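PDB 4B9F: cellulosomal-scaffolding protein A from Clostridium thermocellum, which scaffolds the cellulosome and, through the family 3a carbohydrate-binding module described here, probably anchors that enzyme complex to crystalline cellulose. Local coordinates for residues Y7-S12 against N19-V24; D13-I18 against Y121-D126. All coordinates share one frame; numbering follows the deposited sequence. Where two conformers were deposited one is given.

Overall arrangement
Contacts 1 and 2 are two successive stages of one excursion of the chain: strand 2-8 ends in contact 1, the connection 13-18 is held in contact 2 against 121-126, more than 100 residues on, and the chain returns to contact 1 as strand 20-26. Both are partly buried, but the centre of contact 1 lies about 8 Å from the centre of the chain and that of contact 2 about 16 Å. Contact 1 is the end of a large antiparallel sheet, with an aromatic-glutamine contact and a shared backbone carbonyl. Contact 2 is a two-stranded ladder, richer in waters and oxygen ligands, beside a calcium ion. Hydrogen bonds from N10 ND2 to S17 O and from Q123 NE2 to S12 O join the two.

Contact 1: Y7-S12 against N19-V24; sequences YNSNPS and NPQFKV
One face of the Y7 ring is covered by the aliphatic stem of Q21, whose CG sits 4.0 Å from the ring centroid in a CH-pi contact, displaced toward the rim by CE1. The ring also meets F135 in a T-shaped (edge-to-face) pair. With CG turned between its backbone N and carbonyl carbon (chi1 73°), Y7 leans over the neighbouring strand instead of standing clear of it. The Q21 amide is inclined by 66° to the ring, and its chain bends at chi2, carrying NE2 back to N19 O at 3.1 Å. That hydrogen bond lies in the amide plane of Q21 but meets the carbonyl from above its plane. Glutamine suits the place because its methylenes serve the ring while its amide serves the backbone.

N19 O is gripped twice, for it also accepts from S9 N at 3.3 Å. S9 folds its OG to within 3.2 Å of N19 CB, a close approach beside the strand end. Y7 and Q21 form the hydrogen-bonded antiparallel pair, with Y7 N to Q21 O at 3.1 Å and Q21 N to Y7 O at 2.8 Å. N8 and P20 follow as a non-hydrogen-bonded pair on the other face, where the P20 ring packs on F6 and Y41. The buried N8 amide is well supplied: OD1 takes the N-H of K130, while ND2 reaches both Y41 OH and a water at 3.0 Å. This water also accepts from N19 N and lies 2.7 Å from N10 OD1, bridging the strands just where they diverge. N10 ND2 turns to S17 O. The two strands are neighbours in one antiparallel sheet of the jelly-roll beta-sandwich of family 3 modules, and here they part into the connection that carries strand 14-15.

Contact 2: D13-I18 against Y121-D126; sequences DTTNSI and YTQSND. With CA (calcium ion), chain C.
T14 pairs with T122 and T15 with Y121 in a short antiparallel ladder, the first non-hydrogen-bonded and the second hydrogen-bonded. T15 N gives to Y121 O at 3.1 Å, and Y121 N returns to T15 O at 2.7 Å. One step on, Q123 N binds D13 O, and the chain then reverses in a type I beta turn from Q123 to D126.

Beyond the ladder, I18 comes back across the Y121 side chain at about a right angle, placing its CD1 over one ring face 3.7 Å from the centroid. The slim CG1-CD1 arm of isoleucine lets a single methyl settle there, while the phenol OH bonds Q51 further on. T15 CG2 makes van der Waals contact with the Q123 amide, 3.7 Å from NE2; the nitrogen's hydrogen bonds go to S12 O and N10 O. A chi1 of -177° swings T15 OG1 away from its backbone N and over toward S17 O, to which it donates at 2.8 Å. D13 lies alongside T122, and its OD1 takes a weak bond from S124 N. One water joins D13 OD2 to S124 OG, and another links the hydroxyls of T14 and T122.

Oxygens reach calcium from the strand end, T122 O, and from the turn, N125 OD1 and D126 OD1, each at 2.4 Å, with a water that also donates to D126 OD2. T44 and D46 complete the site. Hard oxygen ligands suit this ion, whose charge would offset the carboxylates of D126 and D46 and probably keep them ionised. The metal thus ties 122-126 to T44 and D46, while the ladder ties the strand leading into the turn to 13-15.

Contact 1: Y7-S12 against N19-V24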
ATOM      1  N   TYR A   7      -5.642   6.241  -0.940  1.00  9.61           N
ATOM      2  CA  TYR A   7      -6.983   6.051  -1.502  1.00  9.20           C
ATOM      3  C   TYR A   7      -6.958   4.911  -2.509  1.00  8.89           C
ATOM      4  O   TYR A   7      -5.883   4.509  -2.976  1.00  9.86           O
ATOM      5  CB  TYR A   7      -7.553   7.329  -2.145  1.00 10.21           C
ATOM      6  CG  TYR A   7      -6.936   7.745  -3.472  1.00 11.67           C
ATOM      7  CD1 TYR A   7      -5.605   8.137  -3.554  1.00 12.38           C
ATOM      8  CD2 TYR A   7      -7.711   7.806  -4.631  1.00 13.61           C
ATOM      9  CE1 TYR A   7      -5.045   8.547  -4.773  1.00 15.71           C
ATOM     10  CE2 TYR A   7      -7.163   8.208  -5.844  1.00 16.42           C
ATOM     11  CZ  TYR A   7      -5.834   8.577  -5.914  1.00 17.24           C
ATOM     12  OH  TYR A   7      -5.303   8.985  -7.123  1.00 21.33           O
ATOM     13  N   ASN A   8      -8.138   4.381  -2.825  1.00  9.31           N
ATOM     14  CA  ASN A   8      -8.300   3.416  -3.920  1.00  9.17           C
ATOM     15  C   ASN A   8      -8.687   4.166  -5.174  1.00 10.02           C
ATOM     16  O   ASN A   8      -9.653   4.930  -5.166  1.00 11.20           O
ATOM     17  CB  ASN A   8      -9.391   2.404  -3.588  1.00 10.11           C
ATOM     18  CG  ASN A   8      -8.966   1.439  -2.511  1.00  9.81           C
ATOM     19  OD1 ASN A   8      -9.068   1.742  -1.321  1.00 10.20           O
ATOM     20  ND2 ASN A   8      -8.450   0.286  -2.915  1.00 10.06           N
ATOM     21  N   SER A   9      -7.951   3.965  -6.258  1.00 10.63           N
ATOM     22  CA  SER A   9      -8.237   4.748  -7.456  1.00 12.45           C
ATOM     23  C   SER A   9      -9.501   4.290  -8.177  1.00 11.56           C
ATOM     24  O   SER A   9     -10.175   5.103  -8.823  1.00 12.41           O
ATOM     25  CB  SER A   9      -7.039   4.747  -8.397  1.00 15.66           C
ATOM     26  OG  SER A   9      -6.736   3.426  -8.801  1.00 19.08           O
ATOM     27  N   ASN A  10      -9.826   3.002  -8.076  1.00 11.08           N
ATOM     28  CA  ASN A  10     -11.031   2.476  -8.723  1.00 12.17           C
ATOM     29  C   ASN A  10     -12.050   2.035  -7.687  1.00 12.03           C
ATOM     30  O   ASN A  10     -11.819   1.081  -6.954  1.00 13.57           O
ATOM     31  CB  ASN A  10     -10.697   1.335  -9.678  1.00 13.98           C
ATOM     32  CG  ASN A  10     -10.091   0.153  -8.983  1.00 15.37           C
ATOM     33  OD1 ASN A  10      -9.236   0.309  -8.109  1.00 15.74           O
ATOM     34  ND2 ASN A  10     -10.539  -1.050  -9.355  1.00 18.20           N
ATOM     35  N   PRO A  11     -13.178   2.750  -7.608  1.00 13.06           N
ATOM     36  CA  PRO A  11     -14.119   2.518  -6.512  1.00 13.25           C
ATOM     37  C   PRO A  11     -15.237   1.514  -6.786  1.00 13.42           C
ATOM     38  O   PRO A  11     -16.047   1.316  -5.890  1.00 15.53           O
ATOM     39  CB  PRO A  11     -14.723   3.905  -6.296  1.00 15.86           C
ATOM     40  CG  PRO A  11     -14.707   4.524  -7.641  1.00 17.19           C
ATOM     41  CD  PRO A  11     -13.450   4.019  -8.309  1.00 13.74           C
ATOM     42  N   SER A  12     -15.294   0.904  -7.966  1.00 13.46           N
ATOM     43  CA  SER A  12     -16.368  -0.045  -8.269  1.00 14.25           C
ATOM     44  C   SER A  12     -16.425  -1.178  -7.253  1.00 13.63           C
ATOM     45  O   SER A  12     -15.399  -1.763  -6.898  1.00 13.84           O
ATOM     46  CB  SER A  12     -16.192  -0.640  -9.660  1.00 16.62           C
ATOM     47  OG  SER A  12     -16.278   0.378 -10.631  1.00 21.41           O
ATOM     48  N   ASN A  19      -6.589  -1.440  -6.557  1.00  9.32           N
ATOM     49  CA  ASN A  19      -5.563  -0.451  -6.877  1.00  9.34           C
ATOM     50  C   ASN A  19      -5.283   0.481  -5.711  1.00  9.36           C
ATOM     51  O   ASN A  19      -5.719   1.634  -5.700  1.00 10.70           O
ATOM     52  CB  ASN A  19      -5.976   0.366  -8.105  1.00 11.93           C
ATOM     53  CG  ASN A  19      -6.112  -0.485  -9.345  1.00 15.08           C
ATOM     54  OD1 ASN A  19      -7.099  -1.204  -9.520  1.00 19.62           O
ATOM     55  ND2 ASN A  19      -5.110  -0.430 -10.205  1.00 18.90           N
ATOM     56  N   PRO A  20      -4.555  -0.019  -4.708  1.00  9.53           N
ATOM     57  CA  PRO A  20      -4.228   0.803  -3.540  1.00 10.41           C
ATOM     58  C   PRO A  20      -3.196   1.866  -3.908  1.00 10.06           C
ATOM     59  O   PRO A  20      -2.154   1.538  -4.481  1.00 11.23           O
ATOM     60  CB  PRO A  20      -3.652  -0.215  -2.542  1.00 11.96           C
ATOM     61  CG  PRO A  20      -3.170  -1.339  -3.391  1.00 15.38           C
ATOM     62  CD  PRO A  20      -3.997  -1.378  -4.633  1.00 11.13           C
ATOM     63  N   GLN A  21      -3.484   3.123  -3.575  1.00  9.24           N
ATOM     64  CA  GLN A  21      -2.540   4.222  -3.793  1.00 10.08           C
ATOM     65  C   GLN A  21      -2.046   4.716  -2.440  1.00  8.71           C
ATOM     66  O   GLN A  21      -2.850   5.141  -1.611  1.00  9.75           O
ATOM     67  CB  GLN A  21      -3.215   5.389  -4.525  1.00 11.23           C
ATOM     68  CG  GLN A  21      -4.131   4.980  -5.665  1.00 12.24           C
ATOM     69  CD  GLN A  21      -3.380   4.527  -6.891  1.00 15.16           C
ATOM     70  OE1 GLN A  21      -2.574   5.275  -7.454  1.00 17.05           O
ATOM     71  NE2 GLN A  21      -3.656   3.303  -7.329  1.00 16.27           N
ATOM     72  N   PHE A  22      -0.734   4.650  -2.209  1.00  8.89           N
ATOM     73  CA  PHE A  22      -0.147   5.103  -0.952  1.00  9.16           C
ATOM     74  C   PHE A  22       0.759   6.296  -1.179  1.00  8.61           C
ATOM     75  O   PHE A  22       1.476   6.363  -2.188  1.00  9.25           O
ATOM     76  CB  PHE A  22       0.734   4.009  -0.336  1.00  9.51           C
ATOM     77  CG  PHE A  22      -0.009   2.922   0.396  1.00  9.69           C
ATOM     78  CD1 PHE A  22      -0.428   1.782  -0.266  1.00 10.71           C
ATOM     79  CD2 PHE A  22      -0.220   3.013   1.771  1.00  9.77           C
ATOM     80  CE1 PHE A  22      -1.080   0.758   0.417  1.00 11.33           C
ATOM     81  CE2 PHE A  22      -0.864   2.002   2.452  1.00 11.06           C
ATOM     82  CZ  PHE A  22      -1.292   0.873   1.778  1.00 11.12           C
ATOM     83  N   LYS A  23       0.782   7.210  -0.215  1.00  9.24           N
ATOM     84  CA  LYS A  23       1.799   8.259  -0.194  1.00  9.63           C
ATOM     85  C   LYS A  23       2.325   8.373   1.222  1.00 10.07           C
ATOM     86  O   LYS A  23       1.562   8.656   2.150  1.00 12.23           O
ATOM     87  CB  LYS A  23       1.248   9.606  -0.668  1.00 11.69           C
ATOM     88  CG  LYS A  23       2.315  10.706  -0.724  1.00 14.40           C
ATOM     89  CD  LYS A  23       1.939  11.844  -1.664  1.00 20.64           C
ATOM     90  CE  LYS A  23       0.641  12.499  -1.269  1.00 20.81           C
ATOM     91  NZ  LYS A  23       0.476  13.787  -2.010  1.00 20.43           N
ATOM     92  N   VAL A  24       3.622   8.149   1.392  1.00  9.47           N
ATOM     93  CA  VAL A  24       4.223   8.129   2.720  1.00  9.66           C
ATOM     94  C   VAL A  24       5.227   9.266   2.816  1.00  8.97           C
ATOM     95  O   VAL A  24       6.133   9.376   1.983  1.00 10.56           O
ATOM     96  CB  VAL A  24       4.943   6.786   2.975  1.00 11.05           C
ATOM     97  CG1 VAL A  24       5.565   6.766   4.374  1.00 12.44           C
ATOM     98  CG2 VAL A  24       3.990   5.617   2.777  1.00 13.01           C
TER
HETATM   99  O   HOH W   1      -9.273  -0.596  -5.611  1.00  9.48           O

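Contact 2: D13-I18 against Y121-D126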
ATOM      1  N   ASP A  13     -17.626  -1.506  -6.797  1.00 13.15           N
ATOM      2  CA  ASP A  13     -17.761  -2.551  -5.795  1.00 12.66           C
ATOM      3  C   ASP A  13     -17.252  -3.895  -6.311  1.00 12.73           C
ATOM      4  O   ASP A  13     -16.500  -4.591  -5.633  1.00 14.44           O
ATOM      5  CB  ASP A  13     -19.210  -2.676  -5.335  1.00 14.63           C
ATOM      6  CG  ASP A  13     -19.363  -3.639  -4.181  1.00 18.65           C
ATOM      7  OD1 ASP A  13     -18.488  -3.644  -3.291  1.00 22.56           O
ATOM      8  OD2 ASP A  13     -20.357  -4.391  -4.156  1.00 23.96           O
ATOM      9  N   THR A  14     -17.661  -4.262  -7.519  1.00 12.70           N
ATOM     10  CA  THR A  14     -17.185  -5.485  -8.147  1.00 13.15           C
ATOM     11  C   THR A  14     -16.078  -5.135  -9.131  1.00 13.36           C
ATOM     12  O   THR A  14     -16.261  -4.295 -10.012  1.00 15.46           O
ATOM     13  CB  THR A  14     -18.322  -6.204  -8.881  1.00 15.05           C
ATOM     14  OG1 THR A  14     -19.381  -6.476  -7.956  1.00 17.77           O
ATOM     15  CG2 THR A  14     -17.836  -7.512  -9.486  1.00 17.89           C
ATOM     16  N   THR A  15     -14.922  -5.765  -8.969  1.00 11.32           N
ATOM     17  CA  THR A  15     -13.778  -5.434  -9.811  1.00 12.49           C
ATOM     18  C   THR A  15     -12.822  -6.613  -9.861  1.00 12.00           C
ATOM     19  O   THR A  15     -12.744  -7.376  -8.906  1.00 11.71           O
ATOM     20  CB  THR A  15     -13.033  -4.193  -9.263  1.00 13.55           C
ATOM     21  OG1 THR A  15     -11.950  -3.851 -10.137  1.00 13.79           O
ATOM     22  CG2 THR A  15     -12.479  -4.449  -7.858  1.00 13.94           C
ATOM     23  N   ASN A  16     -12.100  -6.774 -10.969  1.00 11.11           N
ATOM     24  CA  ASN A  16     -11.069  -7.807 -11.024  1.00 10.82           C
ATOM     25  C   ASN A  16      -9.669  -7.294 -10.681  1.00 10.76           C
ATOM     26  O   ASN A  16      -8.695  -8.034 -10.751  1.00 12.51           O
ATOM     27  CB  ASN A  16     -11.096  -8.579 -12.353  1.00 12.30           C
ATOM     28  CG  ASN A  16     -10.704  -7.727 -13.555  1.00 15.01           C
ATOM     29  OD1 ASN A  16     -10.107  -6.662 -13.430  1.00 16.76           O
ATOM     30  ND2 ASN A  16     -11.024  -8.223 -14.739  1.00 16.61           N
ATOM     31  N   SER A  17      -9.575  -6.021 -10.327  0.62  9.32           N
ATOM     32  CA  SER A  17      -8.308  -5.467  -9.897  0.62 10.26           C
ATOM     33  C   SER A  17      -8.543  -4.510  -8.751  0.62  8.89           C
ATOM     34  O   SER A  17      -9.519  -3.758  -8.740  0.62 10.29           O
ATOM     35  CB  SER A  17      -7.623  -4.734 -11.049  0.62 17.39           C
ATOM     36  OG  SER A  17      -7.487  -5.587 -12.174  0.62 21.88           O
ATOM     37  N   ILE A  18      -7.641  -4.559  -7.783  1.00  9.56           N
ATOM     38  CA  ILE A  18      -7.645  -3.630  -6.657  1.00  9.27           C
ATOM     39  C   ILE A  18      -6.410  -2.738  -6.787  1.00  9.67           C
ATOM     40  O   ILE A  18      -5.323  -3.213  -7.115  1.00  9.39           O
ATOM     41  CB  ILE A  18      -7.700  -4.387  -5.315  1.00  9.95           C
ATOM     42  CG1 ILE A  18      -9.062  -5.089  -5.209  1.00 12.37           C
ATOM     43  CG2 ILE A  18      -7.528  -3.429  -4.130  1.00  9.82           C
ATOM     44  CD1 ILE A  18      -9.217  -6.043  -4.039  1.00 13.91           C
ATOM     45  N   TYR A 121     -13.357  -9.497  -7.297  1.00 11.84           N
ATOM     46  CA  TYR A 121     -13.381  -9.123  -5.896  1.00 11.30           C
ATOM     47  C   TYR A 121     -14.614  -8.263  -5.633  1.00 12.00           C
ATOM     48  O   TYR A 121     -15.175  -7.643  -6.553  1.00 12.63           O
ATOM     49  CB  TYR A 121     -12.203  -8.220  -5.569  1.00 10.21           C
ATOM     50  CG  TYR A 121     -10.818  -8.793  -5.667  1.00  9.90           C
ATOM     51  CD1 TYR A 121     -10.293  -9.599  -4.654  1.00  9.30           C
ATOM     52  CD2 TYR A 121      -9.994  -8.466  -6.741  1.00 10.96           C
ATOM     53  CE1 TYR A 121      -8.988 -10.084  -4.728  1.00 10.17           C
ATOM     54  CE2 TYR A 121      -8.705  -8.948  -6.828  1.00 11.05           C
ATOM     55  CZ  TYR A 121      -8.199  -9.750  -5.818  1.00  9.56           C
ATOM     56  OH  TYR A 121      -6.904 -10.203  -5.906  1.00 10.98           O
ATOM     57  N   THR A 122     -14.982  -8.185  -4.359  1.00 11.79           N
ATOM     58  CA  THR A 122     -15.993  -7.264  -3.864  1.00 11.70           C
ATOM     59  C   THR A 122     -15.288  -6.317  -2.905  1.00 11.54           C
ATOM     60  O   THR A 122     -14.649  -6.777  -1.957  1.00 11.32           O
ATOM     61  CB  THR A 122     -17.068  -8.036  -3.088  1.00 14.58           C
ATOM     62  OG1 THR A 122     -17.787  -8.879  -3.997  1.00 16.54           O
ATOM     63  CG2 THR A 122     -18.027  -7.083  -2.383  1.00 16.42           C
ATOM     64  N   GLN A 123     -15.380  -5.009  -3.138  1.00 10.88           N
ATOM     65  CA  GLN A 123     -14.619  -4.073  -2.312  1.00 11.04           C
ATOM     66  C   GLN A 123     -15.352  -3.595  -1.061  1.00 10.65           C
ATOM     67  O   GLN A 123     -14.728  -3.066  -0.149  1.00 12.23           O
ATOM     68  CB  GLN A 123     -14.128  -2.887  -3.143  1.00 10.15           C
ATOM     69  CG  GLN A 123     -13.299  -3.310  -4.348  1.00 10.56           C
ATOM     70  CD  GLN A 123     -12.403  -2.199  -4.839  1.00  9.76           C
ATOM     71  OE1 GLN A 123     -11.273  -2.042  -4.366  1.00  9.76           O
ATOM     72  NE2 GLN A 123     -12.893  -1.419  -5.790  1.00 10.98           N
ATOM     73  N   SER A 124     -16.663  -3.806  -1.013  1.00 12.66           N
ATOM     74  CA  SER A 124     -17.479  -3.285   0.082  1.00 13.21           C
ATOM     75  C   SER A 124     -17.207  -3.997   1.401  1.00 14.15           C
ATOM     76  O   SER A 124     -17.612  -3.517   2.452  1.00 17.40           O
ATOM     77  CB  SER A 124     -18.966  -3.399  -0.249  1.00 17.51           C
ATOM     78  OG  SER A 124     -19.357  -4.759  -0.313  1.00 21.14           O
ATOM     79  N   ASN A 125     -16.552  -5.153   1.346  1.00 12.76           N
ATOM     80  CA  ASN A 125     -16.218  -5.910   2.553  1.00 12.00           C
ATOM     81  C   ASN A 125     -14.707  -5.961   2.788  1.00 11.46           C
ATOM     82  O   ASN A 125     -14.184  -6.950   3.308  1.00 12.69           O
ATOM     83  CB  ASN A 125     -16.834  -7.322   2.504  1.00 12.81           C
ATOM     84  CG  ASN A 125     -16.356  -8.129   1.315  1.00 13.46           C
ATOM     85  OD1 ASN A 125     -15.561  -7.645   0.511  1.00 11.92           O
ATOM     86  ND2 ASN A 125     -16.820  -9.370   1.207  1.00 17.23           N
ATOM     87  N   ASP A 126     -14.022  -4.883   2.412  1.00 11.14           N
ATOM     88  CA  ASP A 126     -12.566  -4.762   2.582  1.00 10.08           C
ATOM     89  C   ASP A 126     -12.230  -3.649   3.567  1.00 10.21           C
ATOM     90  O   ASP A 126     -12.499  -2.470   3.296  1.00 11.13           O
ATOM     91  CB  ASP A 126     -11.880  -4.445   1.246  1.00 10.44           C
ATOM     92  CG  ASP A 126     -12.029  -5.549   0.225  1.00  9.79           C
ATOM     93  OD1 ASP A 126     -12.393  -6.676   0.612  1.00 11.21           O
ATOM     94  OD2 ASP A 126     -11.760  -5.286  -0.967  1.00 10.16           O
TER
HETATM   95 CA    CA C 153     -13.550  -8.414  -0.595  1.00 10.56          CA
HETATM   96  O   HOH W   2     -21.231  -5.172  -1.957  1.00 26.99           O
HETATM   97  O   HOH W   3     -19.502  -7.315  -5.450  1.00 27.45           O
HETATM   98  O   HOH W   4     -11.854  -7.624  -2.247  1.00 10.92           O